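Local coordinates for protein luciferase-like enzymeAMP-CoA-ligase (Zophobas atratus, PDB 4W8O) that probably activates carboxylic acids as adenylates for ligation to coenzyme A, as a luciferase-like member of the ANL superfamily, at residues Met231-Arg236 and Ser242-Ala247; Lys52-Arg57 and Gly154-Met159; His111-Val116 and Lys133-Ala138; Leu60-Lys65 and Leu87-Tyr92. All coordinates share one frame; numbering follows the deposited sequence.

Overall arrangement
The four contacts lie within the AMP-binding region of the chain. Contact 2 opens first, at 52-57, and closes only at 154-159; contacts 4 and 3 follow one another inside that loop, and contact 1 comes later in sequence. Contacts 2, 3 and 4 involve helices or strands associated with the eight-stranded mixed sheet, contact 1 those of the nine-stranded one. Contacts 2 and 4 share helix 48-64, have centres about 9 Å apart and touch directly, for instance where N61 meets M159. Contact 3 lies about 25 Å from contact 2, centre to centre. M231 of contact 1 packs on L87 of contact 4, so helix packing joins the two sheets in the AMP-binding region.

Contact 1: Met231-Arg236 and Ser242-Ala247; sequences MAILGR and STRVFA
I233 and L234 of helix 228-239 pack against R244 of strand 243-246 within a beta-alpha-beta unit that begins with strand 218-221, so the contact joins the helix to the strand that follows it. The R244 chain runs extended through chi1 (-171°) and chi2, with CG anti to the backbone N, which carries CD to the helix; a bend at chi3 then turns NE and the guanidinium toward L234. R244 CD sits 3.9 Å from L234 CA and 4.0 Å from I233 CG2, with the I233 side chain crossing at about a right angle. Farther out, R244 NE lies 4.0 Å from L234 CB and NH2 4.1 Å from L234 CD1, while NH1 is hydrogen-bonded to H221. Replacing R244 with alanine would probably open a gap beside I233 and L234 and cost H221 its partner. At the other end R236 NH1 and S242 OG are 4.2 Å apart, each held by D240, through a salt bridge and a hydrogen bond respectively. Beside this interface, A232 lines a pocket occupied by a polyethylene glycol. I233 also rests on strand 218-221, R244 reaches Q37 of the adjacent strand 35-39, and M231 and R236 lean on helix 199-211.

Contact 2: Lys52-Arg57 and Gly154-Met159; sequences KTRSTR and GTFAEM
The guanidinium of R54 and the ring of F156 stand almost perpendicular, their planes 87° apart, with R54 NH1 at the ring edge and in its plane. NH1 lies 3.5 Å from F156 CE2 and 3.7 Å from F156 CZ, so it meets the hydrogen-bearing rim; this is not a cation-pi stack over a face. Such an approach is unlikely to bring any electrostatic gain, since the ring's rim is its partly positive side, and the position of the group is probably set by its carboxylate partners: NH1 forms a salt bridge with D82 and NH2 another with E46. A second guanidinium, that of R57, carries the methyl CG2 of T53 3.6 Å above the centre of one face, while its NE forms a salt bridge with E166.

F156 stands at the start of the short helix 156-159, which follows the edge strand 154-155 and opens with a capping box. There T155 is the N-cap: its OG1 accepts from E158 N at 3.2 Å, and T155 N in return donates to E158 OE1, meeting it from above the carboxylate plane. With CG anti to its backbone N (chi1 169°), the F156 ring swings across to helix 48-64, where it also touches V58, and to I85 and P86 of helix 85-92. The backbones come close farther along, where the acceptors R57 O and M159 O are 3.4 Å apart without bonding to each other. M159 O instead receives a hydrogen bond from N61, one turn farther along helix 48-64.

Contact 3: His111-Val116 and Lys133-Ala138; sequences HLLSLV and KSLKGA
L113 has CG anti to its carbonyl carbon (chi1 -71°) and CD1 in the extended position, so this methyl reaches straight out from helix 106-116 toward helix 128-138. L135 repeats the first torsion (chi1 -73°), but there it is the other branch, CD2, that faces the partner helix. The two leucines cross at about a right angle, with L113 CD1 3.7 Å from L135 CD2 and 4.0 Å from L135 CG. The same L113 methyl lies 3.9 Å from S134 CB and thus rests between two successive residues of the facing helix. The interaction across the helices is apolar, one leucine tip lodged against a methyl and a methylene group, and all three residues are buried.

The hydroxyl of S134 is not spent on L113: it is hydrogen-bonded to L130 O, one turn back in its own helix, and makes a weak bond to V106 O near the start of the other. On the L113 helix, S114 OG donates to H111 O at 2.6 Å, meeting the carbonyl at a C=O...OG angle of 122°. That oxygen also takes the helical bond from L115 N at 3.0 Å, so two donors grip it. The H111 ring is covered on one face by L115 CG, offset toward the rim, and its NE2 is hydrogen-bonded to P192 O. Strand 120-124 of the eight-stranded sheet runs between the two helices in sequence, L113 also touches P118 at the approach to it, and L112 and V116 pack on strand 179-184.

Contact 4: Leu60-Lys65 and Leu87-Tyr92; sequences LNLQKK and LIASSY
L62 points from helix 48-64 toward A89 and S90 of helix 85-92, and its contact grows closer atom by atom. CB is still 5.6 Å from S90 OG, and CG, set anti to the carbonyl carbon (chi1 -77°), comes to 4.8 Å from that same oxygen. Here the chain forks. The extended branch, CD1, closes the gap: it lies 3.4 Å from S90 OG, 4.0 Å from S90 N and 4.2 Å from A89 CB, so the methyl settles against both the backbone and the side chains of the facing helix. The other branch, CD2, stays 4.9 Å from S90 OG and faces M159 instead.

The approach of CD1 to S90 OG is a methyl laid against a hydroxyl and satisfies no polar group. S90 OG has its own partner in P86 O, one turn earlier, and that hydrogen bond probably fixes the rotation of the hydroxyl that L62 leans on. The small side chain of A89 probably helps the helices to come close; L62 CA and S90 CA are 7.4 Å apart. A89 CB packs on V58 and A59 as well.

Helix 85-92 is the crossover helix between the adjacent parallel strands 72-76 and 96-99, a beta-alpha-beta unit. S90 touches both strands through V73, F75 and V97, while L62 and A89 join the same helix to helix 48-64, tied to it again where Y92 OH is hydrogen-bonded to S55; Y92 also meets F25 of helix 20-30 edge-to-face.

Contact 1: Met231-Arg236 and Ser242-Ala247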
loop_
_atom_site.group_PDB
_atom_site.type_symbol
_atom_site.label_atom_id
_atom_site.label_comp_id
_atom_site.label_asym_id
_atom_site.label_seq_id
_atom_site.Cartn_x
_atom_site.Cartn_y
_atom_site.Cartn_z
ATOM N N MET A 231 1.388 0.403 2.418
ATOM C CA MET A 231 2.724 0.477 1.825
ATOM C C MET A 231 2.768 1.424 0.636
ATOM O O MET A 231 3.731 2.175 0.484
ATOM C CB MET A 231 3.195 -0.920 1.375
ATOM C CG MET A 231 3.632 -1.822 2.513
ATOM S SD MET A 231 5.110 -1.203 3.345
ATOM C CE MET A 231 6.347 -1.365 2.060
ATOM N N ALA A 232 1.738 1.380 -0.210
ATOM C CA ALA A 232 1.685 2.257 -1.375
ATOM C C ALA A 232 1.544 3.741 -0.970
ATOM O O ALA A 232 2.141 4.622 -1.610
ATOM C CB ALA A 232 0.574 1.832 -2.329
ATOM N N ILE A 233 0.783 4.023 0.094
ATOM C CA ILE A 233 0.645 5.410 0.570
ATOM C C ILE A 233 1.994 5.910 1.106
ATOM O O ILE A 233 2.422 7.008 0.777
ATOM C CB ILE A 233 -0.492 5.577 1.601
ATOM C CG1 ILE A 233 -1.857 5.459 0.912
ATOM C CG2 ILE A 233 -0.416 6.931 2.292
ATOM C CD1 ILE A 233 -3.008 5.220 1.867
ATOM N N LEU A 234 2.684 5.092 1.889
ATOM C CA LEU A 234 4.004 5.477 2.373
ATOM C C LEU A 234 4.933 5.835 1.197
ATOM O O LEU A 234 5.519 6.917 1.170
ATOM C CB LEU A 234 4.612 4.367 3.239
ATOM C CG LEU A 234 6.017 4.624 3.820
ATOM C CD1 LEU A 234 6.217 3.906 5.154
ATOM C CD2 LEU A 234 7.135 4.234 2.854
ATOM N N GLY A 235 5.057 4.929 0.233
ATOM C CA GLY A 235 5.876 5.178 -0.952
ATOM C C GLY A 235 5.504 6.457 -1.687
ATOM O O GLY A 235 6.376 7.245 -2.060
ATOM N N ARG A 236 4.200 6.653 -1.870
ATOM C CA ARG A 236 3.655 7.805 -2.580
ATOM C C ARG A 236 3.895 9.135 -1.850
ATOM O O ARG A 236 4.147 10.143 -2.498
ATOM C CB ARG A 236 2.153 7.590 -2.857
ATOM C CG ARG A 236 1.388 8.792 -3.371
ATOM C CD ARG A 236 1.900 9.302 -4.711
ATOM N NE ARG A 236 1.154 10.502 -5.101
ATOM C CZ ARG A 236 1.385 11.728 -4.631
ATOM N NH1 ARG A 236 2.360 11.969 -3.759
ATOM N NH2 ARG A 236 0.630 12.731 -5.043
ATOM N N SER A 242 5.394 14.657 0.671
ATOM C CA SER A 242 4.132 14.883 1.352
ATOM C C SER A 242 4.160 14.282 2.753
ATOM O O SER A 242 5.134 13.642 3.149
ATOM C CB SER A 242 3.001 14.258 0.552
ATOM O OG SER A 242 2.935 14.819 -0.745
ATOM N N THR A 243 3.081 14.497 3.499
ATOM C CA THR A 243 2.978 14.038 4.876
ATOM C C THR A 243 1.969 12.900 4.971
ATOM O O THR A 243 0.860 13.011 4.452
ATOM C CB THR A 243 2.538 15.194 5.795
ATOM O OG1 THR A 243 3.518 16.230 5.736
ATOM C CG2 THR A 243 2.386 14.728 7.238
ATOM N N ARG A 244 2.368 11.810 5.626
ATOM C CA ARG A 244 1.465 10.699 5.915
ATOM C C ARG A 244 0.928 10.832 7.339
ATOM O O ARG A 244 1.710 10.946 8.295
ATOM C CB ARG A 244 2.190 9.364 5.757
ATOM C CG ARG A 244 1.281 8.136 5.834
ATOM C CD ARG A 244 2.009 6.863 5.417
ATOM N NE ARG A 244 3.176 6.604 6.264
ATOM C CZ ARG A 244 3.148 6.042 7.470
ATOM N NH1 ARG A 244 2.005 5.634 8.012
ATOM N NH2 ARG A 244 4.280 5.867 8.140
ATOM N N VAL A 245 -0.396 10.821 7.474
ATOM C CA VAL A 245 -1.043 10.832 8.786
ATOM C C VAL A 245 -1.743 9.493 9.043
ATOM O O VAL A 245 -2.374 8.931 8.155
ATOM C CB VAL A 245 -2.046 11.998 8.904
ATOM C CG1 VAL A 245 -2.500 12.178 10.351
ATOM C CG2 VAL A 245 -1.423 13.288 8.372
ATOM N N PHE A 246 -1.601 8.971 10.253
ATOM C CA PHE A 246 -2.267 7.728 10.614
ATOM C C PHE A 246 -2.992 7.849 11.949
ATOM O O PHE A 246 -2.680 8.708 12.773
ATOM C CB PHE A 246 -1.272 6.551 10.635
ATOM C CG PHE A 246 -0.129 6.735 11.595
ATOM C CD1 PHE A 246 -0.253 6.351 12.921
ATOM C CD2 PHE A 246 1.068 7.296 11.171
ATOM C CE1 PHE A 246 0.794 6.526 13.809
ATOM C CE2 PHE A 246 2.120 7.472 12.052
ATOM C CZ PHE A 246 1.979 7.092 13.376
ATOM N N ALA A 247 -3.982 6.985 12.127
ATOM C CA ALA A 247 -4.687 6.834 13.382
ATOM C C ALA A 247 -5.091 5.364 13.508
ATOM O O ALA A 247 -5.321 4.674 12.504
ATOM C CB ALA A 247 -5.898 7.747 13.426
#

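Contact 2: Lys52-Arg57 and Gly154-Met159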
loop_
_atom_site.group_PDB
_atom_site.type_symbol
_atom_site.label_atom_id
_atom_site.label_comp_id
_atom_site.label_asym_id
_atom_site.label_seq_id
_atom_site.Cartn_x
_atom_site.Cartn_y
_atom_site.Cartn_z
ATOM N N LYS A 52 15.475 9.855 8.349
ATOM C CA LYS A 52 16.727 9.433 7.715
ATOM C C LYS A 52 17.776 9.039 8.752
ATOM O O LYS A 52 18.473 8.033 8.588
ATOM C CB LYS A 52 17.287 10.537 6.817
ATOM C CG LYS A 52 18.453 10.099 5.938
ATOM C CD LYS A 52 18.777 11.157 4.894
ATOM C CE LYS A 52 20.133 10.909 4.259
ATOM N NZ LYS A 52 21.268 11.186 5.181
ATOM N N THR A 53 17.874 9.832 9.817
ATOM C CA THR A 53 18.856 9.588 10.870
ATOM C C THR A 53 18.580 8.271 11.596
ATOM O O THR A 53 19.488 7.455 11.779
ATOM C CB THR A 53 18.876 10.750 11.882
ATOM O OG1 THR A 53 19.234 11.952 11.201
ATOM C CG2 THR A 53 19.873 10.500 13.006
ATOM N N ARG A 54 17.332 8.063 11.998
ATOM C CA ARG A 54 16.986 6.881 12.779
ATOM C C ARG A 54 17.071 5.613 11.930
ATOM O O ARG A 54 17.614 4.610 12.383
ATOM C CB ARG A 54 15.606 7.028 13.417
ATOM C CG ARG A 54 15.521 8.179 14.418
ATOM C CD ARG A 54 14.425 7.952 15.453
ATOM N NE ARG A 54 13.092 7.894 14.847
ATOM C CZ ARG A 54 12.075 7.142 15.278
ATOM N NH1 ARG A 54 12.207 6.333 16.323
ATOM N NH2 ARG A 54 10.907 7.183 14.639
ATOM N N SER A 55 16.574 5.674 10.696
ATOM C CA SER A 55 16.622 4.525 9.799
ATOM C C SER A 55 18.063 4.163 9.413
ATOM O O SER A 55 18.381 2.988 9.276
ATOM C CB SER A 55 15.777 4.776 8.540
ATOM O OG SER A 55 16.241 5.902 7.817
ATOM N N THR A 56 18.919 5.167 9.228
ATOM C CA THR A 56 20.334 4.919 8.919
ATOM C C THR A 56 20.988 4.148 10.073
ATOM O O THR A 56 21.704 3.171 9.849
ATOM C CB THR A 56 21.085 6.230 8.625
ATOM O OG1 THR A 56 20.529 6.849 7.453
ATOM C CG2 THR A 56 22.578 5.980 8.404
ATOM N N ARG A 57 20.690 4.560 11.302
ATOM C CA ARG A 57 21.233 3.900 12.488
ATOM C C ARG A 57 20.727 2.475 12.636
ATOM O O ARG A 57 21.506 1.571 12.938
ATOM C CB ARG A 57 20.914 4.706 13.745
ATOM C CG ARG A 57 21.725 5.979 13.859
ATOM C CD ARG A 57 21.217 6.842 14.990
ATOM N NE ARG A 57 21.905 8.122 15.050
ATOM C CZ ARG A 57 21.609 9.082 15.919
ATOM N NH1 ARG A 57 20.628 8.921 16.799
ATOM N NH2 ARG A 57 22.295 10.217 15.903
ATOM N N GLY A 154 15.545 -8.657 21.723
ATOM C CA GLY A 154 16.091 -7.328 21.454
ATOM C C GLY A 154 14.980 -6.299 21.348
ATOM O O GLY A 154 13.809 -6.651 21.243
ATOM N N THR A 155 15.352 -5.026 21.382
ATOM C CA THR A 155 14.377 -3.936 21.339
ATOM C C THR A 155 14.686 -2.984 20.200
ATOM O O THR A 155 15.832 -2.892 19.752
ATOM C CB THR A 155 14.385 -3.126 22.644
ATOM O OG1 THR A 155 15.660 -2.490 22.803
ATOM C CG2 THR A 155 14.127 -4.024 23.829
ATOM N N PHE A 156 13.663 -2.270 19.747
ATOM C CA PHE A 156 13.823 -1.275 18.697
ATOM C C PHE A 156 14.748 -0.143 19.150
ATOM O O PHE A 156 15.587 0.328 18.383
ATOM C CB PHE A 156 12.460 -0.713 18.271
ATOM C CG PHE A 156 12.556 0.490 17.380
ATOM C CD1 PHE A 156 12.937 0.359 16.051
ATOM C CD2 PHE A 156 12.288 1.758 17.873
ATOM C CE1 PHE A 156 13.039 1.471 15.228
ATOM C CE2 PHE A 156 12.388 2.871 17.058
ATOM C CZ PHE A 156 12.759 2.727 15.730
ATOM N N ALA A 157 14.588 0.285 20.396
ATOM C CA ALA A 157 15.428 1.332 20.983
ATOM C C ALA A 157 16.921 0.995 20.899
ATOM O O ALA A 157 17.744 1.882 20.659
ATOM C CB ALA A 157 15.024 1.581 22.428
ATOM N N GLU A 158 17.265 -0.278 21.095
ATOM C CA GLU A 158 18.647 -0.743 20.929
ATOM C C GLU A 158 19.136 -0.610 19.489
ATOM O O GLU A 158 20.299 -0.258 19.261
ATOM C CB GLU A 158 18.787 -2.199 21.367
ATOM C CG GLU A 158 18.864 -2.372 22.872
ATOM C CD GLU A 158 18.530 -3.779 23.341
ATOM O OE1 GLU A 158 18.432 -4.710 22.513
ATOM O OE2 GLU A 158 18.367 -3.945 24.562
ATOM N N MET A 159 18.260 -0.904 18.526
ATOM C CA MET A 159 18.610 -0.810 17.103
ATOM C C MET A 159 18.849 0.634 16.629
ATOM O O MET A 159 19.515 0.843 15.615
ATOM C CB MET A 159 17.526 -1.469 16.223
ATOM C CG MET A 159 17.370 -2.974 16.388
ATOM S SD MET A 159 18.881 -3.903 16.028
ATOM C CE MET A 159 18.969 -3.697 14.251
#

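Contact 3: His111-Val116 and Lys133-Ala138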
loop_
_atom_site.group_PDB
_atom_site.type_symbol
_atom_site.label_atom_id
_atom_site.label_comp_id
_atom_site.label_asym_id
_atom_site.label_seq_id
_atom_site.Cartn_x
_atom_site.Cartn_y
_atom_site.Cartn_z
ATOM N N HIS A 111 1.135 -19.959 8.937
ATOM C CA HIS A 111 1.242 -20.218 7.511
ATOM C C HIS A 111 2.056 -19.124 6.800
ATOM O O HIS A 111 2.919 -19.430 5.980
ATOM C CB HIS A 111 -0.137 -20.337 6.876
ATOM C CG HIS A 111 -0.092 -20.443 5.385
ATOM N ND1 HIS A 111 0.502 -21.502 4.737
ATOM C CD2 HIS A 111 -0.551 -19.618 4.417
ATOM C CE1 HIS A 111 0.400 -21.331 3.430
ATOM N NE2 HIS A 111 -0.239 -20.196 3.210
ATOM N N LEU A 112 1.779 -17.865 7.122
ATOM C CA LEU A 112 2.467 -16.745 6.484
ATOM C C LEU A 112 3.959 -16.784 6.770
ATOM O O LEU A 112 4.765 -16.601 5.869
ATOM C CB LEU A 112 1.867 -15.402 6.921
ATOM C CG LEU A 112 0.381 -15.190 6.588
ATOM C CD1 LEU A 112 -0.035 -13.741 6.805
ATOM C CD2 LEU A 112 0.051 -15.646 5.171
ATOM N N LEU A 113 4.323 -17.045 8.022
ATOM C CA LEU A 113 5.732 -17.186 8.387
ATOM C C LEU A 113 6.401 -18.338 7.638
ATOM O O LEU A 113 7.564 -18.233 7.229
ATOM C CB LEU A 113 5.886 -17.373 9.903
ATOM C CG LEU A 113 5.615 -16.148 10.782
ATOM C CD1 LEU A 113 5.585 -16.518 12.261
ATOM C CD2 LEU A 113 6.652 -15.069 10.526
ATOM N N SER A 114 5.665 -19.430 7.449
ATOM C CA SER A 114 6.205 -20.596 6.761
ATOM C C SER A 114 6.451 -20.289 5.284
ATOM O O SER A 114 7.338 -20.873 4.673
ATOM C CB SER A 114 5.273 -21.806 6.926
ATOM O OG SER A 114 4.150 -21.728 6.049
ATOM N N LEU A 115 5.671 -19.370 4.716
ATOM C CA LEU A 115 5.903 -18.929 3.342
ATOM C C LEU A 115 7.215 -18.148 3.179
ATOM O O LEU A 115 7.957 -18.396 2.240
ATOM C CB LEU A 115 4.753 -18.055 2.838
ATOM C CG LEU A 115 3.391 -18.711 2.638
ATOM C CD1 LEU A 115 2.338 -17.642 2.402
ATOM C CD2 LEU A 115 3.424 -19.700 1.483
ATOM N N VAL A 116 7.484 -17.212 4.090
ATOM C CA VAL A 116 8.586 -16.259 3.924
ATOM C C VAL A 116 9.800 -16.476 4.849
ATOM O O VAL A 116 10.846 -15.862 4.630
ATOM C CB VAL A 116 8.087 -14.797 4.018
ATOM C CG1 VAL A 116 6.943 -14.565 3.035
ATOM C CG2 VAL A 116 7.671 -14.412 5.439
ATOM N N LYS A 133 3.961 -17.684 19.688
ATOM C CA LYS A 133 3.177 -18.909 19.509
ATOM C C LYS A 133 3.244 -19.416 18.075
ATOM O O LYS A 133 3.362 -20.622 17.838
ATOM C CB LYS A 133 1.718 -18.679 19.897
ATOM C CG LYS A 133 1.499 -18.555 21.389
ATOM C CD LYS A 133 0.060 -18.186 21.708
ATOM C CE LYS A 133 -0.142 -17.981 23.202
ATOM N NZ LYS A 133 -1.485 -17.404 23.485
ATOM N N SER A 134 3.172 -18.493 17.124
ATOM C CA SER A 134 3.177 -18.859 15.714
ATOM C C SER A 134 4.513 -19.477 15.318
ATOM O O SER A 134 4.548 -20.486 14.613
ATOM C CB SER A 134 2.864 -17.643 14.841
ATOM O OG SER A 134 1.581 -17.099 15.151
ATOM N N LEU A 135 5.609 -18.884 15.786
ATOM C CA LEU A 135 6.942 -19.411 15.500
ATOM C C LEU A 135 7.119 -20.790 16.118
ATOM O O LEU A 135 7.678 -21.688 15.490
ATOM C CB LEU A 135 8.029 -18.463 16.021
ATOM C CG LEU A 135 8.211 -17.166 15.235
ATOM C CD1 LEU A 135 9.077 -16.191 16.015
ATOM C CD2 LEU A 135 8.819 -17.435 13.867
ATOM N N LYS A 136 6.643 -20.956 17.349
ATOM C CA LYS A 136 6.689 -22.255 18.015
ATOM C C LYS A 136 5.924 -23.296 17.191
ATOM O O LYS A 136 6.451 -24.361 16.887
ATOM C CB LYS A 136 6.121 -22.144 19.428
ATOM C CG LYS A 136 6.224 -23.416 20.243
ATOM C CD LYS A 136 5.754 -23.196 21.669
ATOM C CE LYS A 136 5.738 -24.501 22.441
ATOM N NZ LYS A 136 5.425 -24.287 23.879
ATOM N N GLY A 137 4.702 -22.968 16.792
ATOM C CA GLY A 137 3.913 -23.861 15.942
ATOM C C GLY A 137 4.581 -24.182 14.611
ATOM O O GLY A 137 4.694 -25.340 14.235
ATOM N N ALA A 138 5.047 -23.159 13.903
ATOM C CA ALA A 138 5.729 -23.363 12.621
ATOM C C ALA A 138 7.090 -24.057 12.761
ATOM O O ALA A 138 7.672 -24.464 11.758
ATOM C CB ALA A 138 5.897 -22.036 11.895
#

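Contact 4: Leu60-Lys65 and Leu87-Tyr92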
loop_
_atom_site.group_PDB
_atom_site.type_symbol
_atom_site.label_atom_id
_atom_site.label_comp_id
_atom_site.label_asym_id
_atom_site.label_seq_id
_atom_site.Cartn_x
_atom_site.Cartn_y
_atom_site.Cartn_z
ATOM N N LEU A 60 22.585 0.337 9.924
ATOM C CA LEU A 60 23.968 0.024 10.299
ATOM C C LEU A 60 24.007 -1.091 11.343
ATOM O O LEU A 60 24.878 -1.944 11.299
ATOM C CB LEU A 60 24.705 1.268 10.814
ATOM C CG LEU A 60 25.072 2.287 9.735
ATOM C CD1 LEU A 60 25.434 3.619 10.374
ATOM C CD2 LEU A 60 26.220 1.783 8.867
ATOM N N ASN A 61 23.051 -1.096 12.264
ATOM C CA ASN A 61 22.975 -2.169 13.246
ATOM C C ASN A 61 22.486 -3.480 12.627
ATOM O O ASN A 61 23.005 -4.546 12.947
ATOM C CB ASN A 61 22.109 -1.748 14.436
ATOM C CG ASN A 61 22.816 -0.755 15.336
ATOM O OD1 ASN A 61 24.007 -0.907 15.621
ATOM N ND2 ASN A 61 22.094 0.268 15.786
ATOM N N LEU A 62 21.505 -3.405 11.733
ATOM C CA LEU A 62 21.056 -4.598 10.997
ATOM C C LEU A 62 22.211 -5.245 10.215
ATOM O O LEU A 62 22.306 -6.469 10.126
ATOM C CB LEU A 62 19.902 -4.255 10.050
ATOM C CG LEU A 62 18.515 -4.068 10.675
ATOM C CD1 LEU A 62 17.541 -3.542 9.634
ATOM C CD2 LEU A 62 17.991 -5.358 11.285
ATOM N N GLN A 63 23.081 -4.404 9.673
ATOM C CA GLN A 63 24.243 -4.835 8.912
ATOM C C GLN A 63 25.216 -5.618 9.798
ATOM O O GLN A 63 25.747 -6.656 9.399
ATOM C CB GLN A 63 24.921 -3.594 8.316
ATOM C CG GLN A 63 25.905 -3.837 7.191
ATOM C CD GLN A 63 26.296 -2.529 6.512
ATOM O OE1 GLN A 63 26.818 -1.615 7.153
ATOM N NE2 GLN A 63 26.030 -2.429 5.221
ATOM N N LYS A 64 25.422 -5.130 11.015
ATOM C CA LYS A 64 26.286 -5.806 11.977
ATOM C C LYS A 64 25.712 -7.161 12.406
ATOM O O LYS A 64 26.472 -8.069 12.747
ATOM C CB LYS A 64 26.523 -4.909 13.205
ATOM C CG LYS A 64 27.329 -3.655 12.896
ATOM C CD LYS A 64 27.481 -2.756 14.114
ATOM C CE LYS A 64 28.398 -1.587 13.801
ATOM N NZ LYS A 64 28.466 -0.599 14.910
ATOM N N LYS A 65 24.383 -7.288 12.385
ATOM C CA LYS A 65 23.716 -8.567 12.661
ATOM C C LYS A 65 23.783 -9.548 11.490
ATOM O O LYS A 65 23.277 -10.664 11.595
ATOM C CB LYS A 65 22.245 -8.353 13.023
ATOM C CG LYS A 65 21.979 -7.651 14.342
ATOM C CD LYS A 65 20.470 -7.511 14.512
ATOM C CE LYS A 65 20.090 -7.044 15.898
ATOM N NZ LYS A 65 20.349 -8.046 16.959
ATOM N N LEU A 87 11.679 -0.994 8.581
ATOM C CA LEU A 87 11.331 -1.377 7.215
ATOM C C LEU A 87 12.160 -0.577 6.209
ATOM O O LEU A 87 12.754 -1.144 5.276
ATOM C CB LEU A 87 9.830 -1.167 6.976
ATOM C CG LEU A 87 9.305 -1.640 5.621
ATOM C CD1 LEU A 87 7.920 -2.255 5.771
ATOM C CD2 LEU A 87 9.269 -0.522 4.596
ATOM N N ILE A 88 12.195 0.740 6.412
ATOM C CA ILE A 88 13.005 1.654 5.599
ATOM C C ILE A 88 14.471 1.259 5.687
ATOM O O ILE A 88 15.167 1.196 4.675
ATOM C CB ILE A 88 12.837 3.117 6.087
ATOM C CG1 ILE A 88 11.430 3.633 5.764
ATOM C CG2 ILE A 88 13.882 4.034 5.466
ATOM C CD1 ILE A 88 10.986 4.780 6.646
ATOM N N ALA A 89 14.926 0.999 6.916
ATOM C CA ALA A 89 16.302 0.591 7.182
ATOM C C ALA A 89 16.657 -0.700 6.439
ATOM O O ALA A 89 17.703 -0.790 5.779
ATOM C CB ALA A 89 16.502 0.414 8.685
ATOM N N SER A 90 15.775 -1.691 6.541
ATOM C CA SER A 90 15.959 -2.971 5.860
ATOM C C SER A 90 16.018 -2.789 4.343
ATOM O O SER A 90 16.826 -3.428 3.658
ATOM C CB SER A 90 14.825 -3.931 6.228
ATOM O OG SER A 90 14.898 -4.301 7.591
ATOM N N SER A 91 15.163 -1.910 3.824
ATOM C CA SER A 91 15.174 -1.575 2.406
ATOM C C SER A 91 16.484 -0.926 1.960
ATOM O O SER A 91 16.916 -1.157 0.840
ATOM C CB SER A 91 13.988 -0.678 2.057
ATOM O OG SER A 91 12.779 -1.402 2.207
ATOM N N TYR A 92 17.116 -0.131 2.824
ATOM C CA TYR A 92 18.442 0.446 2.514
ATOM C C TYR A 92 19.461 -0.647 2.207
ATOM O O TYR A 92 20.353 -0.459 1.381
ATOM C CB TYR A 92 19.005 1.290 3.666
ATOM C CG TYR A 92 18.279 2.575 4.013
ATOM C CD1 TYR A 92 17.430 3.210 3.105
ATOM C CD2 TYR A 92 18.498 3.194 5.247
ATOM C CE1 TYR A 92 16.791 4.396 3.431
ATOM C CE2 TYR A 92 17.865 4.382 5.583
ATOM C CZ TYR A 92 17.009 4.979 4.677
ATOM O OH TYR A 92 16.374 6.157 4.995
#